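Local coordinates for protein putative alpha-L-fucosidase (Bacteroides thetaiotaomicron, PDB 3EYP) that probably hydrolyses alpha-L-fucosyl linkages as a glycoside hydrolase of family 29, with an F5/8 type C domain beside its TIM-barrel domain, at residues A335-G340 with D361-A366; T355-K360 with P446-F451. All coordinates share one frame; numbering follows the deposited sequence.

In the fold
Both contacts lie in the F5/8 type C domain and share the chain around strand 357-358: contact 2 pairs that strand with strand 447-454, and contact 1 joins the loops that come before and after it. Their centres are 9 Å apart, and along the sequence their segments alternate. Contact 1 is a surface contact of polar side chains, with a salt bridge and an amide holding backbone carbonyls. Contact 2 is mostly buried, an edge of antiparallel sheet with backbone bonds and apolar packing. The two meet directly: Asn337 OD1 accepts from Lys360 N, a probable hydrogen bond, as is Arg339 N to Ala358 O.

Contact 1: residues A335-G340 with D361-A366; sequences ATNVRG and DGEVKA
Asp361 is met by the outstretched side chain of Arg339, whose CG stands opposite the backbone N (chi1 -174°) and whose chain runs straight on to NE. The guanidinium comes end-on: Asp361 OD1 lies 2.8 Å from Arg339 NH2, and NH1 bonds to the same oxygen, which sits in the guanidinium plane. Seen from the carboxylate, both nitrogens arrive from one face, above its plane, and the two flat groups are turned 61° apart. Arg339 NH1 also gives a bond to the backbone O of Gly359.

Two residues on, Glu363 presents its backbone O to Asn337 ND2 at 2.9 Å. Its CG packs against the same amide, 3.1 Å from Asn337 ND2, while the bent side chain brings Glu363 OE1 to the N-H of Lys365 through its anti lone pair. Lys365 supplies the second carbonyl: its O is 2.8 Å from Asn337 ND2, which stands above the carbonyl plane, as it does at Glu363. Both N-H...O angles are 137°, so ND2 is shared by bent bonds. At Ala366 the contact becomes apolar, CB lying 4.0 Å from Asn337 CB. Thr336 OG1 passes 3.6 Å from Ala366 CA and is hydrogen-bonded to Asp367 N.

An alanine in place of Asn337 would probably leave the carbonyls of Glu363 and Lys365, and the N-H of Lys360 that OD1 accepts, without this partner, and the two loops less firmly tied to each other. With its amide spent on three backbone groups, Asn337 ties together the loops bordering strand 357-358, while the Arg339-Asp361 salt bridge joins the same loops through charge.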
loop_
_atom_site.group_PDB
_atom_site.type_symbol
_atom_site.label_atom_id
_atom_site.label_comp_id
_atom_site.label_asym_id
_atom_site.label_seq_id
_atom_site.Cartn_x
_atom_site.Cartn_y
_atom_site.Cartn_z
ATOM N N ALA A 335 12.056 -24.968 -20.135
ATOM C CA ALA A 335 11.090 -25.256 -19.102
ATOM C C ALA A 335 10.361 -26.574 -19.308
ATOM O O ALA A 335 10.146 -27.012 -20.410
ATOM C CB ALA A 335 10.069 -24.110 -19.010
ATOM N N THR A 336 9.953 -27.167 -18.200
ATOM C CA THR A 336 8.888 -28.165 -18.187
ATOM C C THR A 336 7.549 -27.434 -18.087
ATOM O O THR A 336 7.450 -26.283 -17.676
ATOM C CB THR A 336 9.040 -29.171 -16.999
ATOM O OG1 THR A 336 8.906 -28.481 -15.756
ATOM C CG2 THR A 336 10.410 -29.874 -17.026
ATOM N N ASN A 337 6.522 -28.106 -18.533
ATOM C CA ASN A 337 5.141 -27.661 -18.382
ATOM C C ASN A 337 4.849 -26.319 -19.031
ATOM O O ASN A 337 4.458 -25.362 -18.361
ATOM C CB ASN A 337 4.762 -27.627 -16.898
ATOM C CG ASN A 337 3.265 -27.452 -16.688
ATOM O OD1 ASN A 337 2.483 -27.721 -17.620
ATOM N ND2 ASN A 337 2.849 -26.950 -15.480
ATOM N N VAL A 338 5.033 -26.242 -20.340
ATOM C CA VAL A 338 4.783 -25.008 -21.075
ATOM C C VAL A 338 3.461 -25.125 -21.783
ATOM O O VAL A 338 3.208 -26.060 -22.550
ATOM C CB VAL A 338 5.859 -24.716 -22.094
ATOM C CG1 VAL A 338 5.543 -23.404 -22.831
ATOM C CG2 VAL A 338 7.218 -24.648 -21.426
ATOM N N ARG A 339 2.585 -24.176 -21.523
ATOM C CA ARG A 339 1.250 -24.250 -22.104
ATOM C C ARG A 339 1.252 -24.133 -23.654
ATOM O O ARG A 339 0.449 -24.751 -24.348
ATOM C CB ARG A 339 0.352 -23.190 -21.528
ATOM C CG ARG A 339 -1.046 -23.310 -21.984
ATOM C CD ARG A 339 -1.861 -22.385 -21.156
ATOM N NE ARG A 339 -3.298 -22.614 -21.217
ATOM C CZ ARG A 339 -4.009 -23.267 -20.300
ATOM N NH1 ARG A 339 -3.426 -23.786 -19.244
ATOM N NH2 ARG A 339 -5.319 -23.380 -20.448
ATOM N N GLY A 340 2.128 -23.290 -24.160
ATOM C CA GLY A 340 2.100 -22.882 -25.558
ATOM C C GLY A 340 3.053 -21.769 -25.859
ATOM O O GLY A 340 3.599 -21.138 -24.957
ATOM N N ASP A 361 -3.141 -27.019 -18.071
ATOM C CA ASP A 361 -4.262 -27.248 -17.158
ATOM C C ASP A 361 -3.981 -28.468 -16.305
ATOM O O ASP A 361 -3.710 -29.595 -16.803
ATOM C CB ASP A 361 -5.594 -27.458 -17.897
ATOM C CG ASP A 361 -6.132 -26.208 -18.572
ATOM O OD1 ASP A 361 -5.731 -25.080 -18.226
ATOM O OD2 ASP A 361 -7.011 -26.360 -19.472
ATOM N N GLY A 362 -4.054 -28.234 -15.004
ATOM C CA GLY A 362 -3.999 -29.293 -13.986
ATOM C C GLY A 362 -2.617 -29.673 -13.545
ATOM O O GLY A 362 -2.426 -30.505 -12.679
ATOM N N GLU A 363 -1.636 -29.121 -14.226
ATOM C CA GLU A 363 -0.279 -29.355 -13.822
ATOM C C GLU A 363 0.278 -28.096 -13.122
ATOM O O GLU A 363 0.523 -27.083 -13.757
ATOM C CB GLU A 363 0.561 -29.661 -15.041
ATOM C CG GLU A 363 1.974 -29.824 -14.645
ATOM C CD GLU A 363 2.141 -30.993 -13.732
ATOM O OE1 GLU A 363 2.485 -30.768 -12.533
ATOM O OE2 GLU A 363 1.869 -32.133 -14.225
ATOM N N VAL A 364 0.494 -28.231 -11.816
ATOM C CA VAL A 364 0.809 -27.114 -10.920
ATOM C C VAL A 364 2.297 -26.895 -10.756
ATOM O O VAL A 364 2.728 -25.844 -10.277
ATOM C CB VAL A 364 0.136 -27.306 -9.505
ATOM C CG1 VAL A 364 -1.372 -27.477 -9.625
ATOM C CG2 VAL A 364 0.766 -28.451 -8.722
ATOM N N LYS A 365 3.064 -27.891 -11.188
ATOM C CA LYS A 365 4.547 -27.850 -11.111
ATOM C C LYS A 365 5.195 -27.461 -12.435
ATOM O O LYS A 365 4.690 -27.785 -13.525
ATOM C CB LYS A 365 5.154 -29.186 -10.621
ATOM C CG LYS A 365 4.698 -29.674 -9.252
ATOM C CD LYS A 365 5.441 -30.919 -8.823
ATOM C CE LYS A 365 5.570 -31.023 -7.263
ATOM N NZ LYS A 365 6.812 -30.372 -6.502
ATOM N N ALA A 366 6.290 -26.710 -12.299
ATOM C CA ALA A 366 7.218 -26.395 -13.405
ATOM C C ALA A 366 8.619 -26.069 -12.957
ATOM O O ALA A 366 8.865 -25.489 -11.885
ATOM C CB ALA A 366 6.692 -25.291 -14.276
#

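Contact 2: residues T355-K360 with P446-F451; sequences TYFAGK and PAIHTF
Tyr356 turns the edge of its ring toward the face of His449, an offset edge-to-face pair with centroids 5.6 Å apart and planes at 81°. Its CG sits between the backbone N and the carbonyl carbon (chi1 51°), which swings the end of the ring away from the partner strand, leaving CD1 4.2 Å from Ala447 CB and CD2 beside His449 CE1. The base of the side chain is close as well, Tyr356 CB being 3.2 Å from Ile448 O. The imidazole is held from another side: His449 ND1 donates to Thr355 O at 2.8 Å, with the acceptor near the ring edge but tilted slightly from its plane.

The two backbones run antiparallel. Phe357 and Ile448 form a hydrogen-bonded pair, with both N-H groups used reciprocally, and Ala358 and Ala447 follow as a non-hydrogen-bonded pair; Gly359 N then reaches Pro446 O. Strand 357-358 is an outermost strand of this antiparallel sheet within the chain, consistent with the beta-sandwich known for F5/8 type C domains. At His449 the chain turns a corner, and His449 and Thr450 together face Glu384 as a classic beta bulge.

Phe357 and Ile448 point to the face opposite Ala358 and Ala447, and Phe357 has its CG anti to the backbone N (chi1 169°). That torsion lays the ring along the strand pair: its edge meets Ile448 CD1, which is 4.4 Å from Phe357 CD2, and Phe357 CE2 is 4.1 Å from Pro446 CG, the two side chains crossing at a slant. Pro446 and Ile448 both touch Ile439 of strand 434-442, and Phe357 also rests on Met348.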
loop_
_atom_site.group_PDB
_atom_site.type_symbol
_atom_site.label_atom_id
_atom_site.label_comp_id
_atom_site.label_asym_id
_atom_site.label_seq_id
_atom_site.Cartn_x
_atom_site.Cartn_y
_atom_site.Cartn_z
ATOM N N THR A 355 1.946 -10.015 -20.974
ATOM C CA THR A 355 2.336 -11.407 -21.273
ATOM C C THR A 355 2.776 -12.156 -20.019
ATOM O O THR A 355 3.171 -11.572 -19.014
ATOM C CB THR A 355 3.462 -11.462 -22.266
ATOM O OG1 THR A 355 4.565 -10.733 -21.740
ATOM C CG2 THR A 355 3.020 -10.816 -23.584
ATOM N N TYR A 356 2.674 -13.469 -20.117
ATOM C CA TYR A 356 3.140 -14.358 -19.057
ATOM C C TYR A 356 3.445 -15.756 -19.510
ATOM O O TYR A 356 2.896 -16.230 -20.490
ATOM C CB TYR A 356 2.083 -14.395 -17.956
ATOM C CG TYR A 356 0.688 -14.691 -18.397
ATOM C CD1 TYR A 356 0.176 -15.970 -18.271
ATOM C CD2 TYR A 356 -0.138 -13.706 -18.897
ATOM C CE1 TYR A 356 -1.094 -16.261 -18.609
ATOM C CE2 TYR A 356 -1.447 -14.003 -19.251
ATOM C CZ TYR A 356 -1.891 -15.303 -19.114
ATOM O OH TYR A 356 -3.150 -15.675 -19.450
ATOM N N PHE A 357 4.355 -16.388 -18.768
ATOM C CA PHE A 357 4.513 -17.845 -18.758
ATOM C C PHE A 357 3.308 -18.548 -18.127
ATOM O O PHE A 357 2.780 -18.109 -17.106
ATOM C CB PHE A 357 5.777 -18.256 -18.005
ATOM C CG PHE A 357 5.852 -19.730 -17.728
ATOM C CD1 PHE A 357 5.897 -20.646 -18.783
ATOM C CD2 PHE A 357 5.798 -20.209 -16.420
ATOM C CE1 PHE A 357 5.931 -21.986 -18.522
ATOM C CE2 PHE A 357 5.813 -21.523 -16.157
ATOM C CZ PHE A 357 5.884 -22.436 -17.200
ATOM N N ALA A 358 2.893 -19.667 -18.719
ATOM C CA ALA A 358 1.888 -20.524 -18.064
ATOM C C ALA A 358 2.133 -21.972 -18.364
ATOM O O ALA A 358 2.716 -22.323 -19.406
ATOM C CB ALA A 358 0.445 -20.162 -18.466
ATOM N N GLY A 359 1.643 -22.760 -17.436
ATOM C CA GLY A 359 1.600 -24.202 -17.484
ATOM C C GLY A 359 0.301 -24.740 -18.024
ATOM O O GLY A 359 -0.611 -24.019 -18.413
ATOM N N LYS A 360 0.312 -26.053 -18.190
ATOM C CA LYS A 360 -0.827 -26.770 -18.739
ATOM C C LYS A 360 -1.880 -26.995 -17.652
ATOM O O LYS A 360 -1.547 -27.166 -16.480
ATOM C CB LYS A 360 -0.361 -28.129 -19.326
ATOM C CG LYS A 360 0.589 -27.984 -20.486
ATOM C CD LYS A 360 1.081 -29.350 -20.982
ATOM C CE LYS A 360 2.152 -29.176 -22.025
ATOM N NZ LYS A 360 2.844 -30.448 -22.276
ATOM N N PRO A 446 0.761 -22.771 -13.127
ATOM C CA PRO A 446 1.352 -21.420 -12.952
ATOM C C PRO A 446 0.988 -20.425 -14.030
ATOM O O PRO A 446 0.773 -20.768 -15.189
ATOM C CB PRO A 446 2.850 -21.671 -13.005
ATOM C CG PRO A 446 3.033 -23.052 -13.523
ATOM C CD PRO A 446 1.778 -23.815 -13.314
ATOM N N ALA A 447 0.929 -19.177 -13.605
ATOM C CA ALA A 447 0.734 -18.025 -14.499
ATOM C C ALA A 447 1.563 -16.866 -13.981
ATOM O O ALA A 447 1.179 -16.240 -12.989
ATOM C CB ALA A 447 -0.735 -17.644 -14.542
ATOM N N ILE A 448 2.737 -16.680 -14.587
ATOM C CA ILE A 448 3.767 -15.762 -14.082
ATOM C C ILE A 448 4.190 -14.695 -15.106
ATOM O O ILE A 448 4.688 -14.992 -16.227
ATOM C CB ILE A 448 4.990 -16.560 -13.582
ATOM C CG1 ILE A 448 4.538 -17.514 -12.449
ATOM C CG2 ILE A 448 6.132 -15.592 -13.098
ATOM C CD1 ILE A 448 5.385 -18.756 -12.272
ATOM N N HIS A 449 4.030 -13.450 -14.685
ATOM C CA HIS A 449 4.275 -12.303 -15.552
ATOM C C HIS A 449 5.763 -12.071 -15.703
ATOM O O HIS A 449 6.273 -11.820 -16.786
ATOM C CB HIS A 449 3.655 -10.996 -14.986
ATOM C CG HIS A 449 2.259 -10.737 -15.429
ATOM N ND1 HIS A 449 1.919 -10.606 -16.764
ATOM C CD2 HIS A 449 1.127 -10.481 -14.725
ATOM C CE1 HIS A 449 0.621 -10.361 -16.861
ATOM N NE2 HIS A 449 0.122 -10.258 -15.641
ATOM N N THR A 450 6.433 -12.178 -14.580
ATOM C CA THR A 450 7.789 -11.701 -14.451
ATOM C C THR A 450 8.618 -12.562 -13.574
ATOM O O THR A 450 8.185 -13.006 -12.517
ATOM C CB THR A 450 7.807 -10.222 -13.858
ATOM O OG1 THR A 450 6.936 -9.383 -14.645
ATOM C CG2 THR A 450 9.217 -9.660 -13.822
ATOM N N PHE A 451 9.849 -12.777 -14.017
ATOM C CA PHE A 451 10.887 -13.359 -13.157
ATOM C C PHE A 451 12.226 -12.720 -13.481
ATOM O O PHE A 451 12.563 -12.559 -14.634
ATOM C CB PHE A 451 10.974 -14.885 -13.265
ATOM C CG PHE A 451 12.018 -15.498 -12.343
ATOM C CD1 PHE A 451 11.856 -15.463 -10.966
ATOM C CD2 PHE A 451 13.153 -16.130 -12.864
ATOM C CE1 PHE A 451 12.794 -16.021 -10.160
ATOM C CE2 PHE A 451 14.099 -16.685 -12.055
ATOM C CZ PHE A 451 13.948 -16.645 -10.715
#